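Local coordinates for protein glutamate--LysW ligase ArgX (Sulfolobus tokodaii, PDB 3VPB) that probably joins the amino group of glutamate to the gamma-carboxyl group of the C-terminal glutamate of carrier protein LysW, using ATP, in arginine biosynthesis, at residues Val4-Ile9 / Ala65-Ala70; Asp29-Ala34 / Gly45-Ala50; Gly85-Thr90 / Ala163-Glu168; Glu111-Ala116 / Thr148-Arg153. All blocks are in the same frame, centred on the assembly; numbering follows the deposited sequence.

How the interactions relate
From the N terminus, the first strand, 2-7, carries most of segment 4-9, and interaction 1 closes a long loop when helix 57-69 comes to lie against it. Nested inside that loop, interaction 2 closes a shorter one between strand 27-32 and the turn leading into strand 49-52; the two contacts touch and share the parallel sheet of the preATP-grasp domain. Interaction 3 opens afterwards, in series, where helix 87-96 meets strand 164-168 beside ADP. Within its loop, interaction 4 pairs helices 110-120 and 143-153, and the two contacts touch through His164 and Val166. The pairs are well separated: the centres of interactions 1 and 3 lie about 27 Å apart.

Interaction 1: Val4-Ile9 / Ala65-Ala70; sequences VLIVDI and AVLEAA
Ile6 and Leu67 reach for each other tip to tip, one rising from strand 2-7 and the other descending from helix 57-69. The meeting point is a single methyl: Leu67 CD1 lies 3.6 Å from Ile6 CG1 and 3.8 Å from Ile6 CD1. Ile6 presents this branch because CG1 stands anti to the carbonyl carbon (chi1 -64°), while a bent second torsion (chi2 -65°) folds CD1 back, placing both carbons of the longer arm against the leucine methyl. The other methyl of Leu67, CD2, faces Val4, two residues before Ile6 on the same face of the strand, at a looser 4.3 Å from Val4 CG1. The backbones stay apart, with Val4 CA and Leu67 CA separated by 9.8 Å, so the bridging is left to the side chains. The setting is a Rossmann-like parallel sheet, in which strand 49-52, helix 57-69 and strand 73-75 form a beta-alpha-beta crossover; Leu67 also packs on Ala50 and Ile52 of the first of these strands. Beyond the end of strand 2-7, the carboxylate of Asp8 forms a salt bridge with Arg59, which belongs to the same helix as Leu67. On that helix, Ala65 O is hydrogen-bonded to Ser92 OG of the second subunit, a neighbouring copy of the protein.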
loop_
_atom_site.group_PDB
_atom_site.type_symbol
_atom_site.label_atom_id
_atom_site.label_comp_id
_atom_site.label_asym_id
_atom_site.label_seq_id
_atom_site.Cartn_x
_atom_site.Cartn_y
_atom_site.Cartn_z
ATOM N N VAL B 4 7.434 19.109 27.834
ATOM C CA VAL B 4 7.981 18.008 27.041
ATOM C C VAL B 4 7.896 18.351 25.572
ATOM O O VAL B 4 6.872 18.824 25.101
ATOM C CB VAL B 4 7.336 16.616 27.387
ATOM C CG1 VAL B 4 5.863 16.576 27.085
ATOM C CG2 VAL B 4 8.086 15.471 26.633
ATOM N N LEU B 5 8.987 18.113 24.848
ATOM C CA LEU B 5 9.039 18.358 23.420
ATOM C C LEU B 5 8.964 16.986 22.755
ATOM O O LEU B 5 9.811 16.160 22.997
ATOM C CB LEU B 5 10.356 19.086 23.064
ATOM C CG LEU B 5 10.725 19.397 21.594
ATOM C CD1 LEU B 5 9.657 20.308 20.952
ATOM C CD2 LEU B 5 12.116 20.086 21.517
ATOM N N ILE B 6 7.897 16.753 21.989
ATOM C CA ILE B 6 7.584 15.449 21.443
ATOM C C ILE B 6 8.041 15.462 19.989
ATOM O O ILE B 6 7.607 16.301 19.205
ATOM C CB ILE B 6 6.040 15.196 21.497
ATOM C CG1 ILE B 6 5.532 15.144 22.944
ATOM C CG2 ILE B 6 5.652 13.933 20.693
ATOM C CD1 ILE B 6 6.104 13.945 23.761
ATOM N N VAL B 7 8.916 14.527 19.616
ATOM C CA VAL B 7 9.539 14.591 18.290
ATOM C C VAL B 7 9.597 13.186 17.671
ATOM O O VAL B 7 9.429 12.192 18.382
ATOM C CB VAL B 7 10.990 15.158 18.387
ATOM C CG1 VAL B 7 10.988 16.539 19.098
ATOM C CG2 VAL B 7 11.945 14.172 19.106
ATOM N N ASP B 8 9.783 13.109 16.354
ATOM C CA ASP B 8 10.203 11.841 15.747
ATOM C C ASP B 8 11.480 12.034 14.939
ATOM O O ASP B 8 12.498 11.364 15.170
ATOM C CB ASP B 8 9.073 11.114 14.966
ATOM C CG ASP B 8 8.385 11.978 13.905
ATOM O OD1 ASP B 8 7.335 11.516 13.356
ATOM O OD2 ASP B 8 8.860 13.086 13.586
ATOM N N ILE B 9 11.424 12.953 13.987
ATOM C CA ILE B 9 12.624 13.381 13.288
ATOM C C ILE B 9 12.915 14.799 13.754
ATOM O O ILE B 9 12.025 15.647 13.758
ATOM C CB ILE B 9 12.452 13.355 11.741
ATOM C CG1 ILE B 9 12.481 11.919 11.192
ATOM C CG2 ILE B 9 13.582 14.156 11.075
ATOM C CD1 ILE B 9 11.279 11.052 11.523
ATOM N N ALA B 65 -3.038 13.057 21.866
ATOM C CA ALA B 65 -4.173 12.413 22.535
ATOM C C ALA B 65 -3.760 11.707 23.829
ATOM O O ALA B 65 -4.451 11.822 24.855
ATOM C CB ALA B 65 -4.821 11.422 21.596
ATOM N N VAL B 66 -2.654 10.959 23.788
ATOM C CA VAL B 66 -2.183 10.257 24.988
ATOM C C VAL B 66 -1.760 11.229 26.091
ATOM O O VAL B 66 -2.119 11.035 27.242
ATOM C CB VAL B 66 -1.058 9.270 24.699
ATOM C CG1 VAL B 66 -0.603 8.534 26.030
ATOM C CG2 VAL B 66 -1.519 8.218 23.648
ATOM N N LEU B 67 -1.071 12.312 25.726
ATOM C CA LEU B 67 -0.652 13.345 26.700
ATOM C C LEU B 67 -1.854 14.083 27.309
ATOM O O LEU B 67 -1.898 14.334 28.528
ATOM C CB LEU B 67 0.330 14.336 26.040
ATOM C CG LEU B 67 1.725 13.704 25.831
ATOM C CD1 LEU B 67 2.425 14.420 24.684
ATOM C CD2 LEU B 67 2.585 13.808 27.123
ATOM N N GLU B 68 -2.833 14.406 26.484
ATOM C CA GLU B 68 -4.091 15.009 26.969
ATOM C C GLU B 68 -4.827 14.132 27.975
ATOM O O GLU B 68 -5.446 14.631 28.913
ATOM C CB GLU B 68 -5.029 15.279 25.800
ATOM C CG GLU B 68 -4.497 16.351 24.892
ATOM C CD GLU B 68 -5.366 16.550 23.636
ATOM O OE1 GLU B 68 -5.278 17.649 23.072
ATOM O OE2 GLU B 68 -6.153 15.641 23.251
ATOM N N ALA B 69 -4.780 12.827 27.760
ATOM C CA ALA B 69 -5.441 11.881 28.643
ATOM C C ALA B 69 -4.775 11.904 30.028
ATOM O O ALA B 69 -5.427 11.622 31.033
ATOM C CB ALA B 69 -5.390 10.489 28.040
ATOM N N ALA B 70 -3.498 12.271 30.073
ATOM C CA ALA B 70 -2.783 12.434 31.349
ATOM C C ALA B 70 -2.965 13.828 31.964
ATOM O O ALA B 70 -2.371 14.124 33.009
ATOM C CB ALA B 70 -1.304 12.113 31.190
#

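Interaction 2: Asp29-Ala34 / Gly45-Ala50; sequences DIINVA and GRYDVA
In the parallel sheet of the preATP-grasp domain, the turn that enters strand 49-52 sends Tyr47 past the intervening strand 2-7, where it touches Val4, to strand 27-32, the outermost on that side within the chain; there Asp29 and Ile31 receive it. The polar part of the contact is one short hydrogen bond, from Tyr47 OH to Asp29 OD1 at 2.7 Å. It uses the anti lone pair of OD1, the one pointing away from OD2, and the oxygen lies at the ring edge, near its plane. The two side chains cross at roughly a right angle, with carboxylate and ring planes 87° apart; Asp29 OD1 also lies 3.3 Å from Tyr47 CE1. Tyr47 directs its ring toward strand 27-32 with CG anti to the carbonyl carbon (chi1 -55°). The apolar part is a single looser approach: Ile31 CD1 lies oblique to the ring, 4.2 Å from Tyr47 CE2. Arg46 covers one face of the ring, its CG standing over the ring centre, and runs on extended alongside it, so that Arg46 NH1 makes a weak bond of 3.1 Å to Tyr47 OH. Farther along the edge strand, Asn32 OD1 accepts from Ala34 N at 2.9 Å, an Asx turn that bends the chain as it leaves the sheet. Asp29 OD1 has a second partner in a salt bridge with Arg2 NH1. With a phenol hydrogen and an arginine converging on one oxygen, and Arg46 close by, the carboxylate of Asp29 is probably held in its charged form and its rotation probably restrained.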
loop_
_atom_site.group_PDB
_atom_site.type_symbol
_atom_site.label_atom_id
_atom_site.label_comp_id
_atom_site.label_asym_id
_atom_site.label_seq_id
_atom_site.Cartn_x
_atom_site.Cartn_y
_atom_site.Cartn_z
ATOM N N ASP B 29 12.046 18.070 28.856
ATOM C CA ASP B 29 12.595 16.784 28.359
ATOM C C ASP B 29 12.192 16.654 26.908
ATOM O O ASP B 29 11.241 17.291 26.461
ATOM C CB ASP B 29 11.983 15.593 29.110
ATOM C CG ASP B 29 12.357 15.551 30.590
ATOM O OD1 ASP B 29 11.528 15.072 31.383
ATOM O OD2 ASP B 29 13.469 15.969 30.949
ATOM N N ILE B 30 12.886 15.795 26.175
ATOM C CA ILE B 30 12.478 15.459 24.825
ATOM C C ILE B 30 12.041 14.002 24.913
ATOM O O ILE B 30 12.752 13.169 25.487
ATOM C CB ILE B 30 13.653 15.571 23.820
ATOM C CG1 ILE B 30 14.072 17.030 23.609
ATOM C CG2 ILE B 30 13.287 14.881 22.473
ATOM C CD1 ILE B 30 15.457 17.257 23.020
ATOM N N ILE B 31 10.873 13.683 24.366
ATOM C CA ILE B 31 10.539 12.272 24.149
ATOM C C ILE B 31 10.434 12.036 22.649
ATOM O O ILE B 31 9.683 12.732 21.951
ATOM C CB ILE B 31 9.196 11.844 24.811
ATOM C CG1 ILE B 31 9.299 11.940 26.328
ATOM C CG2 ILE B 31 8.856 10.395 24.418
ATOM C CD1 ILE B 31 7.985 11.724 27.053
ATOM N N ASN B 32 11.214 11.082 22.153
ATOM C CA ASN B 32 11.109 10.703 20.754
ATOM C C ASN B 32 10.067 9.567 20.614
ATOM O O ASN B 32 10.310 8.419 21.023
ATOM C CB ASN B 32 12.473 10.261 20.193
ATOM C CG ASN B 32 12.428 10.093 18.699
ATOM O OD1 ASN B 32 11.544 9.409 18.178
ATOM N ND2 ASN B 32 13.337 10.746 17.995
ATOM N N VAL B 33 8.911 9.893 20.039
ATOM C CA VAL B 33 7.803 8.927 19.955
ATOM C C VAL B 33 7.951 7.942 18.796
ATOM O O VAL B 33 7.113 7.061 18.641
ATOM C CB VAL B 33 6.424 9.595 19.956
ATOM C CG1 VAL B 33 6.245 10.373 21.293
ATOM C CG2 VAL B 33 6.292 10.555 18.784
ATOM N N ALA B 34 9.015 8.079 18.006
ATOM C CA ALA B 34 9.412 6.989 17.108
ATOM C C ALA B 34 10.269 5.948 17.840
ATOM O O ALA B 34 10.692 4.936 17.239
ATOM C CB ALA B 34 10.157 7.526 15.896
ATOM N N GLY B 45 1.561 13.139 33.347
ATOM C CA GLY B 45 1.039 14.323 34.028
ATOM C C GLY B 45 2.111 15.092 34.795
ATOM O O GLY B 45 1.837 16.143 35.375
ATOM N N ARG B 46 3.327 14.566 34.811
ATOM C CA ARG B 46 4.467 15.297 35.347
ATOM C C ARG B 46 4.794 16.527 34.484
ATOM O O ARG B 46 5.432 17.466 34.971
ATOM C CB ARG B 46 5.680 14.369 35.498
ATOM C CG ARG B 46 6.413 14.001 34.208
ATOM C CD ARG B 46 7.417 12.892 34.497
ATOM N NE ARG B 46 8.124 12.396 33.318
ATOM C CZ ARG B 46 7.742 11.338 32.599
ATOM N NH1 ARG B 46 8.465 10.952 31.556
ATOM N NH2 ARG B 46 6.634 10.671 32.911
ATOM N N TYR B 47 4.340 16.527 33.221
ATOM C CA TYR B 47 4.528 17.690 32.336
ATOM C C TYR B 47 3.317 18.590 32.349
ATOM O O TYR B 47 2.171 18.134 32.367
ATOM C CB TYR B 47 4.850 17.268 30.902
ATOM C CG TYR B 47 6.038 16.344 30.815
ATOM C CD1 TYR B 47 7.321 16.810 31.091
ATOM C CD2 TYR B 47 5.874 15.002 30.461
ATOM C CE1 TYR B 47 8.419 15.962 31.018
ATOM C CE2 TYR B 47 6.978 14.141 30.378
ATOM C CZ TYR B 47 8.239 14.637 30.679
ATOM O OH TYR B 47 9.331 13.802 30.585
ATOM N N ASP B 48 3.587 19.886 32.366
ATOM C CA ASP B 48 2.547 20.895 32.311
ATOM C C ASP B 48 2.117 21.170 30.874
ATOM O O ASP B 48 0.909 21.332 30.585
ATOM C CB ASP B 48 3.069 22.131 33.017
ATOM C CG ASP B 48 3.471 21.817 34.468
ATOM O OD1 ASP B 48 2.580 21.427 35.248
ATOM O OD2 ASP B 48 4.668 21.876 34.801
ATOM N N VAL B 49 3.095 21.175 29.960
ATOM C CA VAL B 49 2.821 21.523 28.570
ATOM C C VAL B 49 3.629 20.586 27.680
ATOM O O VAL B 49 4.763 20.275 27.998
ATOM C CB VAL B 49 3.246 22.984 28.240
ATOM C CG1 VAL B 49 3.093 23.270 26.744
ATOM C CG2 VAL B 49 2.427 23.987 29.049
ATOM N N ALA B 50 3.019 20.165 26.578
ATOM C CA ALA B 50 3.712 19.352 25.546
ATOM C C ALA B 50 3.720 20.112 24.221
ATOM O O ALA B 50 2.692 20.635 23.798
ATOM C CB ALA B 50 3.010 18.008 25.387
#

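Interaction 3: Gly85-Thr90 / Ala163-Glu168; sequences GDKILT and AHIVQE. With ADP (adenosine-5'-diphosphate), chain L.
Apolar contacts join the two segments directly: Ile165 of strand 164-168 pushes its longer arm against the first turn of helix 87-96. Its CD1 sits in the angle between two helix residues, 3.5 Å from Lys87 CB and 3.7 Å from Ile88 CG1. The Ile88 and Ile165 side chains slide past one another in opposite directions, with Ile88 CG1 3.7 Å from Ile165 CG1, and Ile88 CD1 extends on to the methyl of Ala163. Capping comes next. Asp86, at the N-cap, turns OD2 to Leu89 N at 3.1 Å, a nearly straight bond (163°), and adds a weak one to Ile88 N; its OD1 is hydrogen-bonded to Tyr62 OH of the second subunit. Bonds to the nucleotide form the third group, and through them the two segments hold opposite ends of ADP. Lys87 extends beyond the apolar patch and bends only at its last torsion (chi4 72°), which brings NZ to 2.9 Å from ADP O1B and weakly to the bridging ADP O3A. At the other end, ADP N6 donates to Gln167 OE1 at 2.8 Å and to Glu168 O at 2.9 Å, spending both amino hydrogens. Gln167 OE1 also accepts from Lys127 NZ, which is hydrogen-bonded to ADP as well. Glu250, a ligand of the bound magnesium and zinc ions, lies beside the Lys87 side chain. In this ATP-grasp site the strand thus reads the adenine amino group while the helix start supplies a lysine amine to the beta-phosphate.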
loop_
_atom_site.group_PDB
_atom_site.type_symbol
_atom_site.label_atom_id
_atom_site.label_comp_id
_atom_site.label_asym_id
_atom_site.label_seq_id
_atom_site.Cartn_x
_atom_site.Cartn_y
_atom_site.Cartn_z
ATOM N N GLY B 85 -5.052 18.926 10.082
ATOM C CA GLY B 85 -4.367 17.885 9.296
ATOM C C GLY B 85 -5.242 17.285 8.209
ATOM O O GLY B 85 -4.784 16.457 7.410
ATOM N N ASP B 86 -6.518 17.640 8.205
ATOM C CA ASP B 86 -7.440 17.151 7.190
ATOM C C ASP B 86 -8.100 18.302 6.449
ATOM O O ASP B 86 -8.897 19.059 7.039
ATOM C CB ASP B 86 -8.488 16.264 7.825
ATOM C CG ASP B 86 -9.269 15.495 6.788
ATOM O OD1 ASP B 86 -9.107 14.267 6.770
ATOM O OD2 ASP B 86 -10.019 16.128 5.986
ATOM N N LYS B 87 -7.743 18.465 5.175
ATOM C CA LYS B 87 -8.226 19.599 4.391
ATOM C C LYS B 87 -9.743 19.645 4.251
ATOM O O LYS B 87 -10.306 20.737 4.267
ATOM C CB LYS B 87 -7.568 19.654 3.018
ATOM C CG LYS B 87 -6.076 19.971 3.100
ATOM C CD LYS B 87 -5.521 20.318 1.726
ATOM C CE LYS B 87 -4.047 20.743 1.831
ATOM N NZ LYS B 87 -3.195 19.543 2.132
ATOM N N ILE B 88 -10.409 18.492 4.178
ATOM C CA ILE B 88 -11.889 18.488 4.073
ATOM C C ILE B 88 -12.519 18.979 5.373
ATOM O O ILE B 88 -13.463 19.785 5.342
ATOM C CB ILE B 88 -12.453 17.104 3.631
ATOM C CG1 ILE B 88 -12.008 16.805 2.194
ATOM C CG2 ILE B 88 -14.018 17.042 3.804
ATOM C CD1 ILE B 88 -12.210 15.355 1.753
ATOM N N LEU B 89 -11.987 18.514 6.505
ATOM C CA LEU B 89 -12.503 18.959 7.814
ATOM C C LEU B 89 -12.253 20.458 8.028
ATOM O O LEU B 89 -13.106 21.170 8.591
ATOM C CB LEU B 89 -11.876 18.128 8.945
ATOM C CG LEU B 89 -12.108 16.614 8.840
ATOM C CD1 LEU B 89 -11.615 16.029 10.116
ATOM C CD2 LEU B 89 -13.589 16.266 8.590
ATOM N N THR B 90 -11.084 20.920 7.591
ATOM C CA THR B 90 -10.734 22.346 7.654
ATOM C C THR B 90 -11.701 23.162 6.792
ATOM O O THR B 90 -12.279 24.148 7.256
ATOM C CB THR B 90 -9.286 22.592 7.192
ATOM O OG1 THR B 90 -8.386 22.014 8.138
ATOM C CG2 THR B 90 -8.981 24.077 7.074
ATOM N N ALA B 163 -9.900 10.088 -1.458
ATOM C CA ALA B 163 -10.889 11.145 -1.453
ATOM C C ALA B 163 -10.304 12.307 -2.265
ATOM O O ALA B 163 -9.158 12.686 -2.058
ATOM C CB ALA B 163 -11.175 11.594 -0.032
ATOM N N HIS B 164 -11.078 12.851 -3.192
ATOM C CA HIS B 164 -10.587 13.915 -4.055
ATOM C C HIS B 164 -11.206 15.240 -3.659
ATOM O O HIS B 164 -12.437 15.352 -3.660
ATOM C CB HIS B 164 -11.004 13.684 -5.497
ATOM C CG HIS B 164 -10.477 12.412 -6.104
ATOM N ND1 HIS B 164 -9.567 12.410 -7.136
ATOM C CD2 HIS B 164 -10.804 11.117 -5.889
ATOM C CE1 HIS B 164 -9.323 11.166 -7.509
ATOM N NE2 HIS B 164 -10.050 10.358 -6.756
ATOM N N ILE B 165 -10.356 16.239 -3.431
ATOM C CA ILE B 165 -10.815 17.629 -3.318
ATOM C C ILE B 165 -10.576 18.270 -4.682
ATOM O O ILE B 165 -9.439 18.496 -5.067
ATOM C CB ILE B 165 -10.065 18.421 -2.246
ATOM C CG1 ILE B 165 -10.108 17.671 -0.899
ATOM C CG2 ILE B 165 -10.677 19.832 -2.112
ATOM C CD1 ILE B 165 -9.227 18.334 0.208
ATOM N N VAL B 166 -11.656 18.535 -5.401
ATOM C CA VAL B 166 -11.579 19.041 -6.762
ATOM C C VAL B 166 -11.939 20.513 -6.705
ATOM O O VAL B 166 -13.070 20.846 -6.377
ATOM C CB VAL B 166 -12.594 18.306 -7.647
ATOM C CG1 VAL B 166 -12.595 18.875 -9.075
ATOM C CG2 VAL B 166 -12.324 16.767 -7.631
ATOM N N GLN B 167 -11.006 21.397 -7.054
ATOM C CA GLN B 167 -11.283 22.813 -6.822
ATOM C C GLN B 167 -10.769 23.734 -7.902
ATOM O O GLN B 167 -9.964 23.352 -8.759
ATOM C CB GLN B 167 -10.789 23.268 -5.435
ATOM C CG GLN B 167 -9.483 22.688 -4.996
ATOM C CD GLN B 167 -8.880 23.304 -3.724
ATOM O OE1 GLN B 167 -7.717 23.643 -3.746
ATOM N NE2 GLN B 167 -9.657 23.417 -2.615
ATOM N N GLU B 168 -11.258 24.954 -7.859
ATOM C CA GLU B 168 -10.821 25.968 -8.816
ATOM C C GLU B 168 -9.330 26.218 -8.655
ATOM O O GLU B 168 -8.788 26.148 -7.551
ATOM C CB GLU B 168 -11.604 27.273 -8.627
ATOM C CG GLU B 168 -11.456 27.880 -7.268
ATOM C CD GLU B 168 -12.130 29.246 -7.159
ATOM O OE1 GLU B 168 -12.062 30.038 -8.143
ATOM O OE2 GLU B 168 -12.712 29.531 -6.083
HETATM P PB ADP L . 0.010 21.019 1.079
HETATM O O1B ADP L . -0.595 20.714 2.398
HETATM O O2B ADP L . 0.975 22.192 1.043
HETATM O O3B ADP L . 0.543 19.838 0.319
HETATM P PA ADP L . -1.667 22.868 -0.411
HETATM O O1A ADP L . -3.172 22.758 -0.633
HETATM O O2A ADP L . -1.037 23.970 0.411
HETATM O O3A ADP L . -1.247 21.421 0.151
HETATM O "O5'" ADP L . -1.019 22.890 -1.881
HETATM C "C5'" ADP L . 0.380 23.022 -2.129
HETATM C "C4'" ADP L . 0.616 24.090 -3.180
HETATM O "O4'" ADP L . -0.176 23.786 -4.333
HETATM C "C3'" ADP L . 0.121 25.455 -2.690
HETATM O "O3'" ADP L . 1.166 26.167 -2.015
HETATM C "C2'" ADP L . -0.272 26.145 -3.974
HETATM O "O2'" ADP L . 0.884 26.696 -4.621
HETATM C "C1'" ADP L . -0.762 24.999 -4.819
HETATM N N9 ADP L . -2.228 24.874 -4.727
HETATM C C8 ADP L . -2.944 24.014 -3.957
HETATM N N7 ADP L . -4.249 24.186 -4.209
HETATM C C5 ADP L . -4.369 25.151 -5.143
HETATM C C6 ADP L . -5.471 25.834 -5.831
HETATM N N6 ADP L . -6.743 25.468 -5.585
HETATM N N1 ADP L . -5.164 26.770 -6.778
HETATM C C2 ADP L . -3.905 27.129 -7.053
HETATM N N3 ADP L . -2.849 26.557 -6.419
HETATM C C4 ADP L . -3.042 25.595 -5.477
#

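Interaction 4: Glu111-Ala116 / Thr148-Arg153; sequences EAALKA and TIIEHR
Thr148 O, one turn before His152 and two residues before Ile150, which makes the contact with Ala113 and Leu114, is gripped by two donors that come from opposite faces of its carbonyl plane. His152 N supplies the helical bond to Thr148 O at 3.0 Å, and His152 ND1 adds one of 2.7 Å from 45° out of that plane. The oxygen lies at the edge of the imidazole, in the ring plane, which fixes the ring's rotation; with ND1 donating, NE2 can accept from Arg153 NE of the third subunit. Across the contact there is no hydrogen bond, and the touching depends on Ile150. Its longer arm, CG1 anti to the carbonyl carbon (chi1 -74°), lies over the small Ala113, whose CB is 3.8 Å from both Ile150 CG1 and Ile150 CD1. The terminal methyl then reaches the helix backbone, with Ile150 CD1 3.7 Å from Leu114 N and 3.9 Å from Leu114 CB. With a methyl at Ala113, the backbones come close: Ala113 CA and Ile150 CA are 7.1 Å apart. A salt bridge of 2.9 Å from Lys115 NZ to Glu111 OE2 spans one turn, and Lys115 also pairs with Glu36 of the second subunit. Helices 110-120 and 143-153 both pack on His164 of strand 164-168, through Ala113 and Arg153 respectively, while Ala112 and Ala113 also touch Ala107 of the neighbouring strand 104-107.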
loop_
_atom_site.group_PDB
_atom_site.type_symbol
_atom_site.label_atom_id
_atom_site.label_comp_id
_atom_site.label_asym_id
_atom_site.label_seq_id
_atom_site.Cartn_x
_atom_site.Cartn_y
_atom_site.Cartn_z
ATOM N N GLU B 111 -15.458 7.101 -9.815
ATOM C CA GLU B 111 -16.661 7.481 -10.549
ATOM C C GLU B 111 -17.078 8.910 -10.207
ATOM O O GLU B 111 -17.347 9.722 -11.097
ATOM C CB GLU B 111 -17.822 6.530 -10.213
ATOM C CG GLU B 111 -19.136 6.971 -10.872
ATOM C CD GLU B 111 -20.302 6.051 -10.557
ATOM O OE1 GLU B 111 -20.078 4.951 -10.020
ATOM O OE2 GLU B 111 -21.449 6.420 -10.880
ATOM N N ALA B 112 -17.140 9.208 -8.915
ATOM C CA ALA B 112 -17.484 10.552 -8.480
ATOM C C ALA B 112 -16.458 11.609 -8.927
ATOM O O ALA B 112 -16.833 12.727 -9.241
ATOM C CB ALA B 112 -17.653 10.591 -6.982
ATOM N N ALA B 113 -15.173 11.257 -8.941
ATOM C CA ALA B 113 -14.115 12.206 -9.365
ATOM C C ALA B 113 -14.329 12.653 -10.820
ATOM O O ALA B 113 -14.251 13.859 -11.157
ATOM C CB ALA B 113 -12.720 11.595 -9.174
ATOM N N LEU B 114 -14.623 11.682 -11.685
ATOM C CA LEU B 114 -14.843 11.993 -13.097
ATOM C C LEU B 114 -16.053 12.899 -13.273
ATOM O O LEU B 114 -15.972 13.882 -14.033
ATOM C CB LEU B 114 -14.903 10.737 -13.973
ATOM C CG LEU B 114 -15.010 11.006 -15.489
ATOM C CD1 LEU B 114 -13.736 11.690 -16.066
ATOM C CD2 LEU B 114 -15.299 9.700 -16.225
ATOM N N LYS B 115 -17.154 12.585 -12.583
ATOM C CA LYS B 115 -18.319 13.502 -12.507
ATOM C C LYS B 115 -17.992 14.926 -12.034
ATOM O O LYS B 115 -18.494 15.918 -12.604
ATOM C CB LYS B 115 -19.425 12.906 -11.644
ATOM C CG LYS B 115 -20.119 11.748 -12.319
ATOM C CD LYS B 115 -21.130 11.064 -11.389
ATOM C CE LYS B 115 -21.627 9.785 -12.062
ATOM N NZ LYS B 115 -22.543 9.046 -11.151
ATOM N N ALA B 116 -17.162 15.024 -10.999
ATOM C CA ALA B 116 -16.692 16.323 -10.508
ATOM C C ALA B 116 -15.942 17.121 -11.571
ATOM O O ALA B 116 -16.199 18.315 -11.736
ATOM C CB ALA B 116 -15.829 16.169 -9.238
ATOM N N THR B 148 -5.957 9.692 -15.887
ATOM C CA THR B 148 -4.745 9.029 -15.386
ATOM C C THR B 148 -4.524 9.321 -13.906
ATOM O O THR B 148 -4.133 8.433 -13.156
ATOM C CB THR B 148 -3.483 9.271 -16.257
ATOM O OG1 THR B 148 -2.448 8.371 -15.826
ATOM C CG2 THR B 148 -2.979 10.666 -16.106
ATOM N N ILE B 149 -4.847 10.533 -13.463
ATOM C CA ILE B 149 -4.764 10.844 -12.027
ATOM C C ILE B 149 -5.755 9.996 -11.231
ATOM O O ILE B 149 -5.409 9.428 -10.188
ATOM C CB ILE B 149 -4.926 12.380 -11.736
ATOM C CG1 ILE B 149 -3.795 13.183 -12.395
ATOM C CG2 ILE B 149 -4.964 12.670 -10.187
ATOM C CD1 ILE B 149 -2.388 12.810 -11.945
ATOM N N ILE B 150 -6.994 9.894 -11.707
ATOM C CA ILE B 150 -7.980 9.032 -11.038
ATOM C C ILE B 150 -7.446 7.615 -10.850
ATOM O O ILE B 150 -7.554 7.047 -9.766
ATOM C CB ILE B 150 -9.314 9.009 -11.809
ATOM C CG1 ILE B 150 -10.056 10.341 -11.590
ATOM C CG2 ILE B 150 -10.193 7.850 -11.361
ATOM C CD1 ILE B 150 -11.255 10.527 -12.532
ATOM N N GLU B 151 -6.853 7.061 -11.906
ATOM C CA GLU B 151 -6.319 5.705 -11.834
ATOM C C GLU B 151 -5.209 5.585 -10.796
ATOM O O GLU B 151 -5.149 4.602 -10.051
ATOM C CB GLU B 151 -5.763 5.266 -13.205
ATOM C CG GLU B 151 -6.809 4.901 -14.245
ATOM C CD GLU B 151 -6.211 4.268 -15.512
ATOM O OE1 GLU B 151 -6.989 3.726 -16.326
ATOM O OE2 GLU B 151 -4.978 4.314 -15.684
ATOM N N HIS B 152 -4.305 6.562 -10.798
ATOM C CA HIS B 152 -3.220 6.598 -9.839
ATOM C C HIS B 152 -3.705 6.688 -8.393
ATOM O O HIS B 152 -3.168 5.964 -7.543
ATOM C CB HIS B 152 -2.239 7.721 -10.160
ATOM C CG HIS B 152 -1.301 7.391 -11.290
ATOM N ND1 HIS B 152 -1.699 7.368 -12.611
ATOM C CD2 HIS B 152 0.014 7.072 -11.288
ATOM C CE1 HIS B 152 -0.667 7.041 -13.375
ATOM N NE2 HIS B 152 0.381 6.847 -12.596
ATOM N N ARG B 153 -4.712 7.537 -8.116
ATOM C CA ARG B 153 -5.214 7.642 -6.737
ATOM C C ARG B 153 -5.818 6.313 -6.252
ATOM O O ARG B 153 -5.763 5.991 -5.056
ATOM C CB ARG B 153 -6.246 8.766 -6.570
ATOM C CG ARG B 153 -5.761 10.176 -6.901
ATOM C CD ARG B 153 -4.874 10.809 -5.828
ATOM N NE ARG B 153 -4.359 12.080 -6.358
ATOM C CZ ARG B 153 -4.993 13.247 -6.308
ATOM N NH1 ARG B 153 -6.163 13.348 -5.699
ATOM N NH2 ARG B 153 -4.439 14.318 -6.873
#